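Titin (PDB 2J8H) forms the elastic filament of the muscle sarcomere and probably carries a serine/threonine kinase, with two tandem immunoglobulin domains from its A-band region in this structure. Local coordinates at residues N15-S20 with E95-A100; A116-V121 with V168-A173; K37-G42 with Q78-N83. All coordinates share one frame; numbering follows the deposited sequence.

Contact 1 of 3, residues N15-S20 with E95-A100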
# COMPACT_ATOMS: atom_id res chain seq x y z
N ASN A 15 14.70 4.24 10.46
CA ASN A 15 14.10 5.25 9.61
C ASN A 15 13.16 4.53 8.65
O ASN A 15 13.60 3.78 7.78
CB ASN A 15 15.17 5.98 8.80
CG ASN A 15 15.93 6.98 9.63
OD1 ASN A 15 16.70 6.61 10.50
ND2 ASN A 15 15.73 8.26 9.35
N VAL A 16 11.87 4.77 8.81
CA VAL A 16 10.86 4.02 8.10
C VAL A 16 9.98 4.98 7.33
O VAL A 16 9.67 6.07 7.80
CB VAL A 16 10.02 3.18 9.10
CG1 VAL A 16 8.88 2.43 8.40
CG2 VAL A 16 10.92 2.22 9.80
N ARG A 17 9.60 4.59 6.13
CA ARG A 17 8.72 5.40 5.32
C ARG A 17 7.33 5.41 5.96
O ARG A 17 6.87 4.41 6.46
CB ARG A 17 8.66 4.88 3.88
CG ARG A 17 7.82 5.71 2.95
CD ARG A 17 8.42 7.08 2.67
NE ARG A 17 9.83 7.03 2.28
CZ ARG A 17 10.29 6.82 1.05
NH1 ARG A 17 9.47 6.63 0.01
NH2 ARG A 17 11.61 6.82 0.85
N TYR A 18 6.71 6.58 5.96
CA TYR A 18 5.32 6.78 6.34
C TYR A 18 4.41 5.66 5.79
O TYR A 18 4.55 5.27 4.64
CB TYR A 18 4.91 8.13 5.77
CG TYR A 18 3.47 8.52 5.89
CD1 TYR A 18 2.90 8.81 7.12
CD2 TYR A 18 2.69 8.67 4.75
CE1 TYR A 18 1.58 9.19 7.23
CE2 TYR A 18 1.37 9.06 4.84
CZ TYR A 18 0.81 9.31 6.10
OH TYR A 18 -0.51 9.71 6.19
N GLN A 19 3.52 5.14 6.64
CA GLN A 19 2.55 4.07 6.32
C GLN A 19 3.14 2.65 6.18
O GLN A 19 2.39 1.70 5.97
CB GLN A 19 1.66 4.45 5.12
CG GLN A 19 0.71 5.63 5.45
CD GLN A 19 -0.13 6.11 4.26
OE1 GLN A 19 0.02 5.65 3.12
NE2 GLN A 19 -1.00 7.09 4.53
N SER A 20 4.45 2.49 6.30
CA SER A 20 5.06 1.17 6.41
C SER A 20 5.02 0.71 7.85
O SER A 20 4.67 1.47 8.75
CB SER A 20 6.50 1.19 5.91
OG SER A 20 6.54 1.35 4.50
N GLU A 95 12.46 7.29 13.32
CA GLU A 95 12.17 8.49 12.60
C GLU A 95 11.34 8.05 11.41
O GLU A 95 11.58 7.00 10.84
CB GLU A 95 13.46 9.20 12.19
CG GLU A 95 13.98 10.09 13.33
CD GLU A 95 15.49 10.05 13.50
OE1 GLU A 95 16.22 10.45 12.54
OE2 GLU A 95 15.95 9.67 14.62
N VAL A 96 10.33 8.84 11.07
CA VAL A 96 9.40 8.46 10.03
C VAL A 96 9.56 9.44 8.90
O VAL A 96 9.44 10.65 9.09
CB VAL A 96 7.93 8.43 10.53
CG1 VAL A 96 6.98 8.11 9.36
CG2 VAL A 96 7.77 7.41 11.68
N GLU A 97 9.87 8.89 7.73
CA GLU A 97 10.16 9.69 6.56
C GLU A 97 8.84 9.96 5.86
O GLU A 97 8.09 9.03 5.55
CB GLU A 97 11.10 8.95 5.60
CG GLU A 97 12.27 8.20 6.27
CD GLU A 97 13.02 7.30 5.29
OE1 GLU A 97 12.39 6.74 4.35
OE2 GLU A 97 14.25 7.17 5.45
N VAL A 98 8.55 11.23 5.65
CA VAL A 98 7.33 11.62 4.95
C VAL A 98 7.76 12.53 3.82
O VAL A 98 8.31 13.62 4.07
CB VAL A 98 6.34 12.36 5.88
CG1 VAL A 98 5.04 12.65 5.14
CG2 VAL A 98 6.09 11.55 7.17
N PRO A 99 7.59 12.09 2.57
CA PRO A 99 7.93 12.94 1.43
C PRO A 99 7.20 14.27 1.46
O PRO A 99 6.04 14.32 1.91
CB PRO A 99 7.46 12.11 0.23
CG PRO A 99 7.53 10.74 0.71
CD PRO A 99 7.08 10.78 2.12
N ALA A 100 7.85 15.34 1.01
CA ALA A 100 7.17 16.64 0.96
C ALA A 100 6.00 16.53 0.03
O ALA A 100 6.16 16.02 -1.08
CB ALA A 100 8.11 17.76 0.51
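The guanidinium of R17 meets the carboxylate of E97 at its edge, with OE1 in the guanidinium plane and the two groups tilted 29° apart. This is a salt bridge through NE, 3.3 Å from R17 NE to E97 OE1, but a weak hydrogen bond. The Y18 ring has CG of its neighbour Q19 over one face, while Y18 CB packs on CG2 of V98 (3.9 Å) and on CG1 of V96. R17 starts with CG anti to the backbone N (chi1 -177°) and bends at its next two torsions, which bring CD beside E97 O and NE to the E97 carboxylate; R17 CD also touches P99 CD (4.0 Å). R17 NH1 turns to another partner, the backbone O of N21 in the second subunit. With an alanine here, E97 would probably be left without its charged mate and N21 O of the second subunit without this donor. The backbones run parallel, as strands A' and G do in an I-set immunoglobulin domain, and strand 95-100 is part of the long strand 86-102 that leads into the second domain. The bonds alternate: V16 N to E95 O (3.0 Å), E97 N to V16 O (2.8 Å), Y18 N to E97 O (2.8 Å). R17 and E97 share one face of the sheet with N15 and E95, and V16 and V96 are buried on the other. The last bond falls within a type II turn from R17 to S20, in which S20 N bonds to R17 O at 3.1 Å.

Contact 2 of 3, residues A116-V121 with V168-A173; sequences ALRGEV and VERKDA
R118 and R170 lay their guanidinium groups over one another at 43°, with R170 CZ 3.5 Å above the centre of the R118 plane. R170 reaches out with its chain extended from CG to NE, whereas R118 bends at chi3 (91°), which turns its group over that of R170. The two are gathered at one carboxylate: R170 NH2 forms a salt bridge with D197 and R118 NH1 a long, weak ion pair with it, which probably offsets their like charge. V168 is buried against the L117-E120 turn. Its CG2 sits between backbone N and carbonyl carbon, a position that drives the methyl into the turn, 3.1 Å from L117 O and 4.0 Å from A116 CB. V168 O accepts a bond from G119 N and V168 N donates one to E120 O, both at 2.8 Å. L117 to E120 is a type II turn with glycine at its positive-phi position, and the extended E120 side chain returns OE1 to L117 N (3.0 Å). D172 OD2 likewise holds E169 N, while D172 O receives Y176 OH: the tyrosine corner of the E-F loop, here joined to the A'-B turn of an I-set domain.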
# COMPACT_ATOMS: atom_id res chain seq x y z
N ALA A 116 -12.30 35.75 -5.34
CA ALA A 116 -12.28 36.83 -4.38
C ALA A 116 -12.98 38.05 -4.95
O ALA A 116 -13.15 38.17 -6.16
CB ALA A 116 -10.84 37.18 -4.00
N LEU A 117 -13.40 38.95 -4.06
CA LEU A 117 -13.90 40.25 -4.44
C LEU A 117 -12.86 41.32 -4.08
O LEU A 117 -12.10 41.15 -3.13
CB LEU A 117 -15.20 40.54 -3.68
CG LEU A 117 -16.40 39.65 -3.98
CD1 LEU A 117 -17.56 40.11 -3.12
CD2 LEU A 117 -16.79 39.66 -5.47
N ARG A 118 -12.83 42.42 -4.84
CA ARG A 118 -11.89 43.49 -4.57
C ARG A 118 -11.97 43.90 -3.11
O ARG A 118 -13.07 44.08 -2.57
CB ARG A 118 -12.20 44.72 -5.41
CG ARG A 118 -11.65 44.69 -6.81
CD ARG A 118 -12.11 45.93 -7.55
NE ARG A 118 -11.18 47.06 -7.44
CZ ARG A 118 -11.51 48.35 -7.57
NH1 ARG A 118 -12.79 48.71 -7.77
NH2 ARG A 118 -10.57 49.28 -7.47
N GLY A 119 -10.80 44.07 -2.50
CA GLY A 119 -10.69 44.51 -1.12
C GLY A 119 -10.78 43.41 -0.08
O GLY A 119 -10.52 43.65 1.09
N GLU A 120 -11.12 42.20 -0.51
CA GLU A 120 -11.22 41.08 0.40
C GLU A 120 -9.82 40.66 0.86
O GLU A 120 -8.91 40.52 0.05
CB GLU A 120 -11.89 39.92 -0.33
CG GLU A 120 -12.14 38.70 0.52
CD GLU A 120 -12.81 37.59 -0.27
OE1 GLU A 120 -13.52 37.90 -1.26
OE2 GLU A 120 -12.64 36.40 0.12
N VAL A 121 -9.64 40.47 2.17
CA VAL A 121 -8.37 39.99 2.70
C VAL A 121 -8.35 38.48 2.50
O VAL A 121 -8.87 37.71 3.31
CB VAL A 121 -8.17 40.36 4.17
CG1 VAL A 121 -6.88 39.78 4.67
CG2 VAL A 121 -8.19 41.89 4.37
N VAL A 168 -7.32 42.24 -1.54
CA VAL A 168 -6.94 41.93 -2.92
C VAL A 168 -7.30 43.03 -3.86
O VAL A 168 -8.31 43.70 -3.70
CB VAL A 168 -7.58 40.64 -3.48
CG1 VAL A 168 -6.98 39.44 -2.80
CG2 VAL A 168 -9.08 40.68 -3.32
N GLU A 169 -6.42 43.20 -4.84
CA GLU A 169 -6.59 44.12 -5.93
C GLU A 169 -6.83 43.29 -7.18
O GLU A 169 -6.54 42.10 -7.21
CB GLU A 169 -5.33 44.95 -6.06
CG GLU A 169 -5.08 45.85 -4.85
CD GLU A 169 -3.64 46.32 -4.70
OE1 GLU A 169 -2.83 46.14 -5.65
OE2 GLU A 169 -3.30 46.87 -3.62
N ARG A 170 -7.34 43.92 -8.23
CA ARG A 170 -7.61 43.20 -9.47
C ARG A 170 -6.35 42.56 -10.03
O ARG A 170 -6.40 41.49 -10.63
CB ARG A 170 -8.18 44.16 -10.50
CG ARG A 170 -9.56 44.61 -10.18
CD ARG A 170 -10.03 45.57 -11.24
NE ARG A 170 -11.19 46.30 -10.78
CZ ARG A 170 -11.47 47.57 -11.10
NH1 ARG A 170 -10.68 48.29 -11.90
NH2 ARG A 170 -12.57 48.12 -10.61
N LYS A 171 -5.23 43.24 -9.83
CA LYS A 171 -3.96 42.75 -10.35
C LYS A 171 -3.48 41.51 -9.63
O LYS A 171 -2.54 40.88 -10.10
CB LYS A 171 -2.89 43.84 -10.24
CG LYS A 171 -2.34 44.10 -8.84
CD LYS A 171 -1.46 45.36 -8.84
CE LYS A 171 -0.28 45.26 -7.86
NZ LYS A 171 0.71 46.40 -8.07
N ASP A 172 -4.08 41.18 -8.49
CA ASP A 172 -3.70 39.99 -7.73
C ASP A 172 -4.18 38.69 -8.37
O ASP A 172 -3.69 37.61 -8.04
CB ASP A 172 -4.20 40.08 -6.29
CG ASP A 172 -3.40 41.08 -5.48
OD1 ASP A 172 -2.17 41.13 -5.69
OD2 ASP A 172 -3.99 41.78 -4.63
N ALA A 173 -5.18 38.81 -9.24
CA ALA A 173 -5.61 37.70 -10.04
C ALA A 173 -4.42 37.07 -10.71
O ALA A 173 -3.48 37.76 -11.14
CB ALA A 173 -6.61 38.17 -11.09

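Contact 3 of 3, residues K37-G42 with Q78-N83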
# COMPACT_ATOMS: atom_id res chain seq x y z
N LYS A 37 9.52 -6.35 28.09
CA LYS A 37 8.46 -5.39 27.97
C LYS A 37 8.96 -4.30 27.02
O LYS A 37 10.17 -4.07 26.92
CB LYS A 37 8.10 -4.79 29.33
CG LYS A 37 7.41 -5.73 30.31
CD LYS A 37 7.02 -5.04 31.65
CE LYS A 37 8.18 -4.85 32.65
NZ LYS A 37 7.80 -4.27 34.06
N TRP A 38 8.03 -3.66 26.34
CA TRP A 38 8.32 -2.64 25.36
C TRP A 38 7.65 -1.35 25.75
O TRP A 38 6.54 -1.37 26.31
CB TRP A 38 7.73 -3.07 24.03
CG TRP A 38 8.41 -4.24 23.39
CD1 TRP A 38 8.10 -5.56 23.54
CD2 TRP A 38 9.51 -4.19 22.49
NE1 TRP A 38 8.93 -6.33 22.78
CE2 TRP A 38 9.81 -5.51 22.13
CE3 TRP A 38 10.28 -3.15 21.96
CZ2 TRP A 38 10.83 -5.82 21.24
CZ3 TRP A 38 11.30 -3.47 21.08
CH2 TRP A 38 11.56 -4.80 20.73
N TYR A 39 8.29 -0.23 25.44
CA TYR A 39 7.80 1.08 25.87
C TYR A 39 7.93 2.08 24.74
O TYR A 39 8.90 2.03 23.97
CB TYR A 39 8.62 1.61 27.04
CG TYR A 39 8.67 0.66 28.20
CD1 TYR A 39 9.52 -0.43 28.18
CD2 TYR A 39 7.88 0.86 29.35
CE1 TYR A 39 9.59 -1.32 29.24
CE2 TYR A 39 7.93 -0.05 30.39
CZ TYR A 39 8.80 -1.11 30.32
OH TYR A 39 8.88 -2.03 31.34
N ARG A 40 6.99 3.02 24.70
CA ARG A 40 7.08 4.19 23.85
C ARG A 40 7.27 5.36 24.79
O ARG A 40 6.42 5.64 25.64
CB ARG A 40 5.80 4.34 23.04
CG ARG A 40 5.74 5.54 22.10
CD ARG A 40 4.31 5.72 21.66
NE ARG A 40 4.06 6.94 20.90
CZ ARG A 40 4.04 8.16 21.41
NH1 ARG A 40 4.29 8.38 22.70
NH2 ARG A 40 3.80 9.20 20.60
N GLN A 41 8.40 6.05 24.66
CA GLN A 41 8.72 7.17 25.53
C GLN A 41 8.44 6.83 26.98
O GLN A 41 7.80 7.61 27.69
CB GLN A 41 7.90 8.41 25.17
CG GLN A 41 8.43 9.19 24.03
CD GLN A 41 7.77 10.54 23.91
OE1 GLN A 41 6.69 10.67 23.33
NE2 GLN A 41 8.42 11.56 24.46
N GLY A 42 8.89 5.67 27.43
CA GLY A 42 8.79 5.32 28.84
C GLY A 42 7.41 4.92 29.32
O GLY A 42 7.20 4.78 30.52
N GLN A 78 11.83 1.92 24.14
CA GLN A 78 12.67 1.14 25.02
C GLN A 78 12.20 -0.30 25.02
O GLN A 78 11.03 -0.58 24.85
CB GLN A 78 12.61 1.67 26.45
CG GLN A 78 13.13 3.07 26.67
CD GLN A 78 12.09 4.16 26.43
OE1 GLN A 78 10.90 3.96 26.64
NE2 GLN A 78 12.56 5.33 26.01
N VAL A 79 13.14 -1.21 25.17
CA VAL A 79 12.86 -2.62 25.42
C VAL A 79 13.59 -2.97 26.70
O VAL A 79 14.75 -2.53 26.93
CB VAL A 79 13.31 -3.53 24.25
CG1 VAL A 79 14.78 -3.46 24.04
CG2 VAL A 79 12.82 -5.01 24.46
N ARG A 80 12.89 -3.69 27.57
CA ARG A 80 13.42 -4.06 28.85
C ARG A 80 13.43 -5.55 28.99
O ARG A 80 12.46 -6.21 28.67
CB ARG A 80 12.56 -3.45 29.96
CG ARG A 80 13.15 -3.71 31.36
CD ARG A 80 12.23 -3.24 32.47
NE ARG A 80 12.06 -1.79 32.43
CZ ARG A 80 11.31 -1.09 33.27
NH1 ARG A 80 10.66 -1.70 34.26
NH2 ARG A 80 11.21 0.22 33.14
N ALA A 81 14.52 -6.10 29.53
CA ALA A 81 14.64 -7.53 29.76
C ALA A 81 14.93 -7.74 31.23
O ALA A 81 15.85 -7.14 31.75
CB ALA A 81 15.78 -8.13 28.90
N THR A 82 14.14 -8.60 31.88
CA THR A 82 14.22 -8.80 33.31
C THR A 82 14.18 -10.29 33.65
O THR A 82 13.36 -11.04 33.13
CB THR A 82 13.01 -8.15 33.99
OG1 THR A 82 12.94 -6.77 33.64
CG2 THR A 82 13.05 -8.29 35.50
N ASN A 83 15.04 -10.70 34.57
CA ASN A 83 14.86 -11.97 35.26
C ASN A 83 15.25 -11.73 36.72
O ASN A 83 15.46 -10.59 37.13
CB ASN A 83 15.63 -13.11 34.58
CG ASN A 83 17.11 -12.91 34.59
OD1 ASN A 83 17.63 -12.11 35.36
ND2 ASN A 83 17.83 -13.69 33.76
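K37 opens the pairing with two bonds to R80, K37 N to R80 O (3.0 Å) and R80 N to K37 O (2.8 Å). The side chains of this pair run side by side, bringing K37 NZ to 3.9 Å from R80 NH1, like charges on the face that also carries Y39 and Q78; K37 and Y39 both touch E44 there. W38 points to the opposite, buried face, where V79 CG2 stands over the centre of its six-membered ring at 3.7 Å, a CH-pi contact only 4° off the ring normal. This is the core of the immunoglobulin sandwich: W38 is the characteristic tryptophan of strand C, and V79, on strand F, fills the place where many relatives carry the second disulfide cysteine, packing on C26 of strand 22-29. Y39 returns to the first face and exchanges backbone bonds with Q78, Y39 N to Q78 O at 2.8 Å. Q78 O sits at the edge of the Y39 ring, in the ring plane, and the tyrosine hydroxyl lies over the centre of the R80 guanidinium, 3.2 Å from Y39 OH to R80 CZ, the ring and guanidinium planes 27° apart. The chain then turns at Q41 toward strand 43-44. At G42 the backbone N reaches Q78 OE1 (2.8 Å) in a bent bond of 138°; Q78 gets there by kinking at chi2, which also sets OE1 against Y39 CB.

How the contacts relate
Along the chain, contact 3 falls within the span between the two segments of contact 1, and contact 2 follows both. Contact 3 lies in the first immunoglobulin domain and contact 1 at its junction with the second; both reach one sheet, in which strand 76-83 of contact 3 is the neighbour of strand 86-102 of contact 1, with centres about 24 Å apart. Contact 2 lies in the second domain, about 39 Å from contact 1 and about 58 Å from contact 3, centre to centre, at the far end of the chain. Contact 1 stands between them, where strand 86-102 runs on to pair with strand 123-131 of the second domain; such a continuous strand is consistent with a rigid tandem repeat.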